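Local atomic coordinates of probable csgAB operon transcriptional regulatory protein (Salmonella typhimurium, PDB entry 5XP0), a protein that acts as the master regulator of adhesive curli fimbriae, being necessary for transcription of the csgAB operon, and promotes biofilm formation. Residues H18-I23 and H36-L41; L41-K46 and G130-E135; T91-T96 and R103-W108. All coordinates share one frame; numbering follows the deposited sequence.

Interaction 1: H18-I23 and H36-L41; sequences HTLLLI and HLKQSL
With chi1 at -67° Leu-20 sets its CG beside its own backbone N, and with chi2 near 180° CD1 stretches away from CA, out of strand 19-24 and up to helix 28-41. Leu-37 adopts the same pair of torsions, but the two side chains meet at about a right angle, and it is the root of Leu-37 that is touched: Leu-20 CD1 rests 3.6 Å from Leu-37 CB. One turn on, the same methyl lies 4.3 Å from Leu-41 CD1, so a single carbon of the strand sits against two residues of the helix. Lys-38 borders it with its aliphatic CG. The axes of 19-23 and 36-41 run nearly antiparallel, at 164°, with a closest approach of 9.9 Å; they belong to the first two elements of the beta-alpha-beta unit 19-24, 28-41, 45-49 of the receiver domain. Along the helix, Ser-40 N and Ser-40 OG grip His-36 O from opposite faces of its carbonyl plane. Leu-34 of the helix and Ile-43 also border Leu-20, while Leu-37 reaches Leu-64 of strand 61-66. No hydrogen bond joins the two segments, so helix and strand are held here by dispersion forces and the exclusion of water from leucine carbons.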
loop_
_atom_site.group_PDB
_atom_site.type_symbol
_atom_site.label_atom_id
_atom_site.label_comp_id
_atom_site.label_asym_id
_atom_site.label_seq_id
_atom_site.Cartn_x
_atom_site.Cartn_y
_atom_site.Cartn_z
ATOM N N HIS B 18 -0.857 22.696 5.101
ATOM C CA HIS B 18 -1.233 21.480 4.521
ATOM C C HIS B 18 -0.361 20.374 4.952
ATOM O O HIS B 18 0.774 20.489 5.015
ATOM C CB HIS B 18 -1.035 21.599 3.057
ATOM C CG HIS B 18 -1.670 22.772 2.417
ATOM N ND1 HIS B 18 -0.986 23.920 2.144
ATOM C CD2 HIS B 18 -2.904 22.945 1.925
ATOM C CE1 HIS B 18 -1.778 24.762 1.522
ATOM N NE2 HIS B 18 -2.949 24.192 1.371
ATOM N N THR B 19 -0.942 19.305 5.249
ATOM C CA THR B 19 -0.185 18.114 5.606
ATOM C C THR B 19 -0.986 16.869 5.240
ATOM O O THR B 19 -2.214 16.837 5.352
ATOM C CB THR B 19 0.182 18.117 7.088
ATOM O OG1 THR B 19 0.960 16.955 7.383
ATOM C CG2 THR B 19 -1.047 18.131 7.948
ATOM N N LEU B 20 -0.279 15.826 4.836
ATOM C CA LEU B 20 -0.970 14.639 4.380
ATOM C C LEU B 20 -1.164 13.663 5.530
ATOM O O LEU B 20 -0.247 13.405 6.310
ATOM C CB LEU B 20 -0.208 13.910 3.282
ATOM C CG LEU B 20 -0.013 14.517 1.910
ATOM C CD1 LEU B 20 0.839 13.522 1.142
ATOM C CD2 LEU B 20 -1.359 14.733 1.223
ATOM N N LEU B 21 -2.354 13.085 5.598
ATOM C CA LEU B 21 -2.643 12.047 6.575
ATOM C C LEU B 21 -3.204 10.866 5.806
ATOM O O LEU B 21 -4.343 10.910 5.336
ATOM C CB LEU B 21 -3.616 12.536 7.627
ATOM C CG LEU B 21 -3.994 11.489 8.671
ATOM C CD1 LEU B 21 -2.760 10.896 9.341
ATOM C CD2 LEU B 21 -4.875 12.145 9.710
ATOM N N LEU B 22 -2.377 9.847 5.604
ATOM C CA LEU B 22 -2.790 8.705 4.826
ATOM C C LEU B 22 -3.340 7.666 5.793
ATOM O O LEU B 22 -2.606 7.100 6.608
ATOM C CB LEU B 22 -1.616 8.199 4.001
ATOM C CG LEU B 22 -1.819 6.810 3.384
ATOM C CD1 LEU B 22 -2.939 6.827 2.408
ATOM C CD2 LEU B 22 -0.587 6.475 2.649
ATOM N N ILE B 23 -4.624 7.414 5.703
ATOM C CA ILE B 23 -5.290 6.509 6.614
ATOM C C ILE B 23 -5.580 5.241 5.842
ATOM O O ILE B 23 -6.445 5.226 4.954
ATOM C CB ILE B 23 -6.568 7.108 7.186
ATOM C CG1 ILE B 23 -6.248 8.379 7.960
ATOM C CG2 ILE B 23 -7.282 6.066 8.117
ATOM C CD1 ILE B 23 -7.488 9.067 8.556
ATOM N N HIS B 36 6.287 9.070 -1.759
ATOM C CA HIS B 36 6.193 9.605 -3.110
ATOM C C HIS B 36 5.340 10.863 -3.131
ATOM O O HIS B 36 5.694 11.854 -3.764
ATOM C CB HIS B 36 5.619 8.551 -4.043
ATOM C CG HIS B 36 5.527 9.020 -5.451
ATOM N ND1 HIS B 36 4.331 9.169 -6.108
ATOM C CD2 HIS B 36 6.486 9.401 -6.320
ATOM C CE1 HIS B 36 4.557 9.603 -7.333
ATOM N NE2 HIS B 36 5.859 9.745 -7.489
ATOM N N LEU B 37 4.233 10.865 -2.406
ATOM C CA LEU B 37 3.392 12.058 -2.393
ATOM C C LEU B 37 4.090 13.201 -1.675
ATOM O O LEU B 37 4.062 14.343 -2.137
ATOM C CB LEU B 37 2.031 11.731 -1.749
ATOM C CG LEU B 37 1.175 10.688 -2.460
ATOM C CD1 LEU B 37 -0.153 10.501 -1.764
ATOM C CD2 LEU B 37 0.902 11.113 -3.909
ATOM N N LYS B 38 4.755 12.911 -0.559
ATOM C CA LYS B 38 5.445 13.959 0.176
ATOM C C LYS B 38 6.498 14.601 -0.692
ATOM O O LYS B 38 6.624 15.832 -0.724
ATOM C CB LYS B 38 6.074 13.402 1.463
ATOM C CG LYS B 38 5.062 13.161 2.562
ATOM C CD LYS B 38 5.679 12.381 3.697
ATOM C CE LYS B 38 6.782 13.146 4.372
ATOM N NZ LYS B 38 7.379 12.338 5.470
ATOM N N GLN B 39 7.282 13.779 -1.397
ATOM C CA GLN B 39 8.360 14.325 -2.212
ATOM C C GLN B 39 7.821 15.036 -3.439
ATOM O O GLN B 39 8.336 16.084 -3.824
ATOM C CB GLN B 39 9.316 13.217 -2.646
ATOM C CG GLN B 39 10.210 12.715 -1.550
ATOM C CD GLN B 39 10.891 11.418 -1.928
ATOM O OE1 GLN B 39 10.814 10.975 -3.077
ATOM N NE2 GLN B 39 11.570 10.806 -0.970
ATOM N N SER B 40 6.766 14.508 -4.049
ATOM C CA SER B 40 6.245 15.150 -5.240
ATOM C C SER B 40 5.544 16.449 -4.899
ATOM O O SER B 40 5.550 17.375 -5.706
ATOM C CB SER B 40 5.252 14.230 -5.953
ATOM O OG SER B 40 5.840 13.004 -6.283
ATOM N N LEU B 41 4.895 16.512 -3.744
ATOM C CA LEU B 41 4.145 17.693 -3.354
ATOM C C LEU B 41 4.933 18.641 -2.467
ATOM O O LEU B 41 4.461 19.746 -2.232
ATOM C CB LEU B 41 2.875 17.297 -2.589
ATOM C CG LEU B 41 1.912 16.419 -3.418
ATOM C CD1 LEU B 41 0.897 15.723 -2.526
ATOM C CD2 LEU B 41 1.211 17.250 -4.475
#

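Interaction 2: L41-K46 and G130-E135; sequences LAITGK and GILRGE
Leu-132 meets Leu-41 and Ile-43 in a fork. Its CB leaves the last turn of helix 121-132 pointing at segment 41-46 but is still 6.1 Å from Leu-41 CD2, and the chain must branch before it touches that segment. At CG, which chi1 of -60° places beside the backbone N, the two methyls part. CD1 goes to the helix side, 4.2 Å from Leu-41 CD2 and 4.4 Å from Leu-41 CB. CD2 goes to the loop that follows, where Ile-43 CD1 waits at 4.3 Å. Ile-43 reaches so far because both its torsions are near 180°, an extended chain with its terminal methyl foremost. The contact is wholly apolar and loosely spaced, with 111 Å² buried over both sides.

Beyond Leu-132 the helix ends in a Schellman motif. Glu-135 N bonds back to Gly-130 O, Gly-134 N bonds to Ile-131 O, and Gly-134 takes the positive phi of 89°. Within this turn Gly-130 CA lies above one face of the Arg-133 guanidinium, toward its rim, and Glu-135 OE2 meets the group at its edge, in plane, in a salt bridge whose hydrogen bond is weak (Arg-133 NH1 to Glu-135 OE2 3.3 Å).

Around the fork, Leu-41 also packs on Leu-128 and Gln-129 one turn back, and Leu-132 on His-18 and on Ile-62 of strand 61-66. The contact thus ties the C-terminal ends of helices 28-41 and 121-132 together beside the start of strand 19-24, with Ile-43 on the approach to edge strand 45-49.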
loop_
_atom_site.group_PDB
_atom_site.type_symbol
_atom_site.label_atom_id
_atom_site.label_comp_id
_atom_site.label_asym_id
_atom_site.label_seq_id
_atom_site.Cartn_x
_atom_site.Cartn_y
_atom_site.Cartn_z
ATOM N N LEU B 41 4.895 16.512 -3.744
ATOM C CA LEU B 41 4.145 17.693 -3.354
ATOM C C LEU B 41 4.933 18.641 -2.467
ATOM O O LEU B 41 4.461 19.746 -2.232
ATOM C CB LEU B 41 2.875 17.297 -2.589
ATOM C CG LEU B 41 1.912 16.419 -3.418
ATOM C CD1 LEU B 41 0.897 15.723 -2.526
ATOM C CD2 LEU B 41 1.211 17.250 -4.475
ATOM N N ALA B 42 6.106 18.240 -1.988
ATOM C CA ALA B 42 6.902 19.037 -1.055
ATOM C C ALA B 42 6.096 19.346 0.206
ATOM O O ALA B 42 6.051 20.478 0.685
ATOM C CB ALA B 42 7.407 20.335 -1.714
ATOM N N ILE B 43 5.490 18.313 0.780
ATOM C CA ILE B 43 4.635 18.488 1.941
ATOM C C ILE B 43 4.975 17.422 2.980
ATOM O O ILE B 43 5.540 16.378 2.670
ATOM C CB ILE B 43 3.157 18.397 1.506
ATOM C CG1 ILE B 43 2.219 18.715 2.650
ATOM C CG2 ILE B 43 2.864 17.012 0.996
ATOM C CD1 ILE B 43 0.739 18.758 2.221
ATOM N N THR B 44 4.651 17.720 4.227
ATOM C CA THR B 44 4.833 16.743 5.282
ATOM C C THR B 44 3.640 15.790 5.288
ATOM O O THR B 44 2.577 16.068 4.714
ATOM C CB THR B 44 5.026 17.454 6.627
ATOM O OG1 THR B 44 5.566 16.533 7.583
ATOM C CG2 THR B 44 3.735 17.988 7.146
ATOM N N GLY B 45 3.818 14.647 5.927
ATOM C CA GLY B 45 2.745 13.671 5.930
ATOM C C GLY B 45 3.012 12.564 6.919
ATOM O O GLY B 45 4.138 12.384 7.394
ATOM N N LYS B 46 1.953 11.822 7.218
ATOM C CA LYS B 46 2.045 10.685 8.132
ATOM C C LYS B 46 1.061 9.633 7.700
ATOM O O LYS B 46 0.050 9.931 7.056
ATOM C CB LYS B 46 1.725 11.079 9.589
ATOM C CG LYS B 46 2.505 12.235 10.187
ATOM C CD LYS B 46 3.937 11.821 10.534
ATOM C CE LYS B 46 4.884 13.011 10.645
ATOM N NZ LYS B 46 6.278 12.552 10.893
ATOM N N GLY B 130 -3.846 20.106 -7.220
ATOM C CA GLY B 130 -5.048 20.928 -7.270
ATOM C C GLY B 130 -5.613 21.254 -5.898
ATOM O O GLY B 130 -6.044 22.390 -5.645
ATOM N N ILE B 131 -5.634 20.267 -4.993
ATOM C CA ILE B 131 -6.187 20.512 -3.661
ATOM C C ILE B 131 -5.379 21.577 -2.948
ATOM O O ILE B 131 -5.933 22.457 -2.275
ATOM C CB ILE B 131 -6.238 19.214 -2.824
ATOM C CG1 ILE B 131 -7.388 18.313 -3.244
ATOM C CG2 ILE B 131 -6.475 19.555 -1.347
ATOM C CD1 ILE B 131 -7.211 17.659 -4.539
ATOM N N LEU B 132 -4.060 21.522 -3.084
ATOM C CA LEU B 132 -3.226 22.549 -2.475
ATOM C C LEU B 132 -3.556 23.924 -3.013
ATOM O O LEU B 132 -3.395 24.919 -2.298
ATOM C CB LEU B 132 -1.754 22.245 -2.732
ATOM C CG LEU B 132 -1.287 20.917 -2.166
ATOM C CD1 LEU B 132 0.212 20.756 -2.373
ATOM C CD2 LEU B 132 -1.689 20.781 -0.699
ATOM N N ARG B 133 -4.025 24.006 -4.256
ATOM C CA ARG B 133 -4.433 25.278 -4.841
ATOM C C ARG B 133 -5.862 25.647 -4.476
ATOM O O ARG B 133 -6.393 26.598 -5.037
ATOM C CB ARG B 133 -4.329 25.243 -6.373
ATOM C CG ARG B 133 -2.941 25.014 -6.956
ATOM C CD ARG B 133 -2.969 24.995 -8.503
ATOM N NE ARG B 133 -2.319 23.780 -9.017
ATOM C CZ ARG B 133 -2.908 22.829 -9.745
ATOM N NH1 ARG B 133 -4.186 22.924 -10.105
ATOM N NH2 ARG B 133 -2.203 21.770 -10.130
ATOM N N GLY B 134 -6.520 24.891 -3.612
ATOM C CA GLY B 134 -7.889 25.210 -3.268
ATOM C C GLY B 134 -8.925 24.574 -4.168
ATOM O O GLY B 134 -10.096 24.965 -4.103
ATOM N N GLU B 135 -8.537 23.619 -5.012
ATOM C CA GLU B 135 -9.467 22.942 -5.911
ATOM C C GLU B 135 -9.931 21.600 -5.361
ATOM O O GLU B 135 -9.180 20.894 -4.685
ATOM C CB GLU B 135 -8.799 22.714 -7.265
ATOM C CG GLU B 135 -8.208 23.998 -7.851
ATOM C CD GLU B 135 -7.569 23.794 -9.214
ATOM O OE1 GLU B 135 -7.670 22.689 -9.784
ATOM O OE2 GLU B 135 -6.957 24.750 -9.714
#

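Interaction 3: T91-T96 and R103-W108; sequences TLLLNT and REIENW
A beta-alpha-beta crossover of the receiver (CheY-like) fold, strand 90-94 to helix 102-107 to strand 111-114, is packed through this contact, and Leu-93 and Trp-108 carry most of it. Leu-93 has CG beside its backbone N (chi1 -54°), which directs both methyls at the indole. CD2 stands over one face in a CH-pi contact, 3.9 Å from the centroid of the five-membered ring of Trp-108 and only 15° off the ring normal. Leu-93 CD1 lies by the outer NE1-CD1 bond of the same ring, 4.0 Å from Trp-108 NE1, and also meets Ile-105 CG1 at 4.3 Å on the helix. The indole N-H itself is taken by Tyr-100 OH, a hydrogen bond that should help fix the rotation of this buried ring, and Ile-105 O lies in plane at the ring's edge. Ile-111 of strand 111-114 and Met-65 of strand 61-66 adjoin Leu-93. Just after the strand, Asn-95 bonds to Asp-66 and to Leu-28 and Gln-29 of the second subunit. Two residues before Leu-93, on the same face of the strand, Thr-91 presents its methyl rather than its hydroxyl: CG2 comes obliquely to the indole, 4.1 Å from Trp-108 CE3.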
loop_
_atom_site.group_PDB
_atom_site.type_symbol
_atom_site.label_atom_id
_atom_site.label_comp_id
_atom_site.label_asym_id
_atom_site.label_seq_id
_atom_site.Cartn_x
_atom_site.Cartn_y
_atom_site.Cartn_z
ATOM N N THR B 91 -11.062 15.867 3.199
ATOM C CA THR B 91 -11.055 14.424 3.031
ATOM C C THR B 91 -11.072 14.112 1.544
ATOM O O THR B 91 -11.887 14.657 0.783
ATOM C CB THR B 91 -12.253 13.752 3.724
ATOM O OG1 THR B 91 -12.156 13.929 5.152
ATOM C CG2 THR B 91 -12.257 12.235 3.427
ATOM N N LEU B 92 -10.167 13.247 1.136
ATOM C CA LEU B 92 -10.208 12.656 -0.190
ATOM C C LEU B 92 -10.222 11.149 -0.045
ATOM O O LEU B 92 -9.496 10.591 0.778
ATOM C CB LEU B 92 -9.018 13.103 -1.016
ATOM C CG LEU B 92 -9.175 14.573 -1.418
ATOM C CD1 LEU B 92 -8.292 15.383 -0.552
ATOM C CD2 LEU B 92 -8.793 14.720 -2.868
ATOM N N LEU B 93 -11.045 10.506 -0.843
ATOM C CA LEU B 93 -11.166 9.061 -0.808
ATOM C C LEU B 93 -10.187 8.439 -1.791
ATOM O O LEU B 93 -10.074 8.879 -2.935
ATOM C CB LEU B 93 -12.583 8.654 -1.151
ATOM C CG LEU B 93 -13.652 9.327 -0.295
ATOM C CD1 LEU B 93 -15.045 8.781 -0.725
ATOM C CD2 LEU B 93 -13.446 9.143 1.209
ATOM N N LEU B 94 -9.457 7.450 -1.322
ATOM C CA LEU B 94 -8.445 6.790 -2.103
ATOM C C LEU B 94 -8.908 5.379 -2.436
ATOM O O LEU B 94 -9.645 4.765 -1.664
ATOM C CB LEU B 94 -7.142 6.754 -1.294
ATOM C CG LEU B 94 -5.874 6.258 -1.962
ATOM C CD1 LEU B 94 -5.377 7.342 -2.914
ATOM C CD2 LEU B 94 -4.806 5.922 -0.878
ATOM N N ASN B 95 -8.479 4.876 -3.596
ATOM C CA ASN B 95 -8.804 3.509 -4.028
ATOM C C ASN B 95 -10.304 3.269 -3.982
ATOM O O ASN B 95 -10.764 2.222 -3.522
ATOM C CB ASN B 95 -8.094 2.445 -3.188
ATOM C CG ASN B 95 -6.586 2.520 -3.268
ATOM O OD1 ASN B 95 -5.988 2.683 -4.344
ATOM N ND2 ASN B 95 -5.951 2.408 -2.102
ATOM N N THR B 96 -11.072 4.243 -4.462
ATOM C CA THR B 96 -12.521 4.207 -4.326
ATOM C C THR B 96 -13.144 3.243 -5.316
ATOM O O THR B 96 -12.802 3.274 -6.509
ATOM C CB THR B 96 -13.139 5.586 -4.550
ATOM O OG1 THR B 96 -12.516 6.552 -3.688
ATOM C CG2 THR B 96 -14.627 5.524 -4.247
ATOM N N ARG B 103 -24.455 9.430 -3.449
ATOM C CA ARG B 103 -25.108 9.700 -2.171
ATOM C C ARG B 103 -24.184 9.382 -1.005
ATOM O O ARG B 103 -24.219 10.068 0.029
ATOM C CB ARG B 103 -26.377 8.853 -2.039
ATOM C CG ARG B 103 -27.219 8.729 -3.307
ATOM C CD ARG B 103 -28.414 7.806 -3.092
ATOM N NE ARG B 103 -28.010 6.430 -2.794
ATOM C CZ ARG B 103 -27.899 5.456 -3.695
ATOM N NH1 ARG B 103 -28.158 5.681 -4.978
ATOM N NH2 ARG B 103 -27.528 4.242 -3.312
ATOM N N GLU B 104 -23.343 8.370 -1.159
ATOM C CA GLU B 104 -22.408 8.008 -0.088
ATOM C C GLU B 104 -21.235 8.972 -0.031
ATOM O O GLU B 104 -20.806 9.375 1.050
ATOM C CB GLU B 104 -21.887 6.581 -0.277
ATOM C CG GLU B 104 -22.962 5.515 -0.422
ATOM C CD GLU B 104 -24.095 5.713 0.536
ATOM O OE1 GLU B 104 -23.828 6.025 1.712
ATOM O OE2 GLU B 104 -25.260 5.574 0.110
ATOM N N ILE B 105 -20.686 9.333 -1.183
ATOM C CA ILE B 105 -19.612 10.317 -1.202
ATOM C C ILE B 105 -20.040 11.606 -0.501
ATOM O O ILE B 105 -19.298 12.162 0.319
ATOM C CB ILE B 105 -19.187 10.577 -2.648
ATOM C CG1 ILE B 105 -18.515 9.342 -3.202
ATOM C CG2 ILE B 105 -18.290 11.788 -2.724
ATOM C CD1 ILE B 105 -18.476 9.300 -4.707
ATOM N N GLU B 106 -21.230 12.112 -0.829
ATOM C CA GLU B 106 -21.704 13.361 -0.237
ATOM C C GLU B 106 -21.779 13.288 1.272
ATOM O O GLU B 106 -21.607 14.311 1.944
ATOM C CB GLU B 106 -23.089 13.725 -0.783
ATOM C CG GLU B 106 -23.625 15.102 -0.380
ATOM C CD GLU B 106 -24.355 15.110 0.970
ATOM O OE1 GLU B 106 -24.867 14.053 1.420
ATOM O OE2 GLU B 106 -24.464 16.199 1.564
ATOM N N ASN B 107 -22.074 12.110 1.823
ATOM C CA ASN B 107 -22.196 12.006 3.274
ATOM C C ASN B 107 -20.859 12.066 3.994
ATOM O O ASN B 107 -20.842 12.188 5.218
ATOM C CB ASN B 107 -22.915 10.714 3.645
ATOM C CG ASN B 107 -24.278 10.979 4.206
ATOM O OD1 ASN B 107 -24.435 11.165 5.410
ATOM N ND2 ASN B 107 -25.272 11.045 3.335
ATOM N N TRP B 108 -19.746 11.987 3.290
ATOM C CA TRP B 108 -18.454 12.176 3.950
ATOM C C TRP B 108 -18.294 13.634 4.373
ATOM O O TRP B 108 -18.466 14.530 3.550
ATOM C CB TRP B 108 -17.324 11.778 3.004
ATOM C CG TRP B 108 -17.103 10.310 3.025
ATOM C CD1 TRP B 108 -17.710 9.367 2.238
ATOM C CD2 TRP B 108 -16.224 9.600 3.897
ATOM N NE1 TRP B 108 -17.243 8.110 2.562
ATOM C CE2 TRP B 108 -16.337 8.226 3.581
ATOM C CE3 TRP B 108 -15.349 9.987 4.905
ATOM C CZ2 TRP B 108 -15.614 7.254 4.245
ATOM C CZ3 TRP B 108 -14.648 9.014 5.573
ATOM C CH2 TRP B 108 -14.769 7.665 5.229
#

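Overall arrangement
Interactions 1 and 3 each pack a helix, or the residue just after it, on a strand of the receiver domain's one parallel sheet, ordered 45-49, 19-24, 61-66, 90-94, 111-114; interaction 2 joins two helix ends beside it. Interactions 1 and 2, centres about 7 Å apart, share Leu-41, and probable backbone hydrogen bonds pair Lys-46 with Leu-20 and Leu-22. Interaction 3 lies across the chain's centre, about 18 Å from either. Interaction 1 closes first along the chain; interaction 3 is nested inside interaction 2. Leu-92 and Leu-94, alternating with Thr-91 and Leu-93, touch Ile-131 and Leu-22 through aliphatic methyls, giving strand 90-94 apolar packing on both faces.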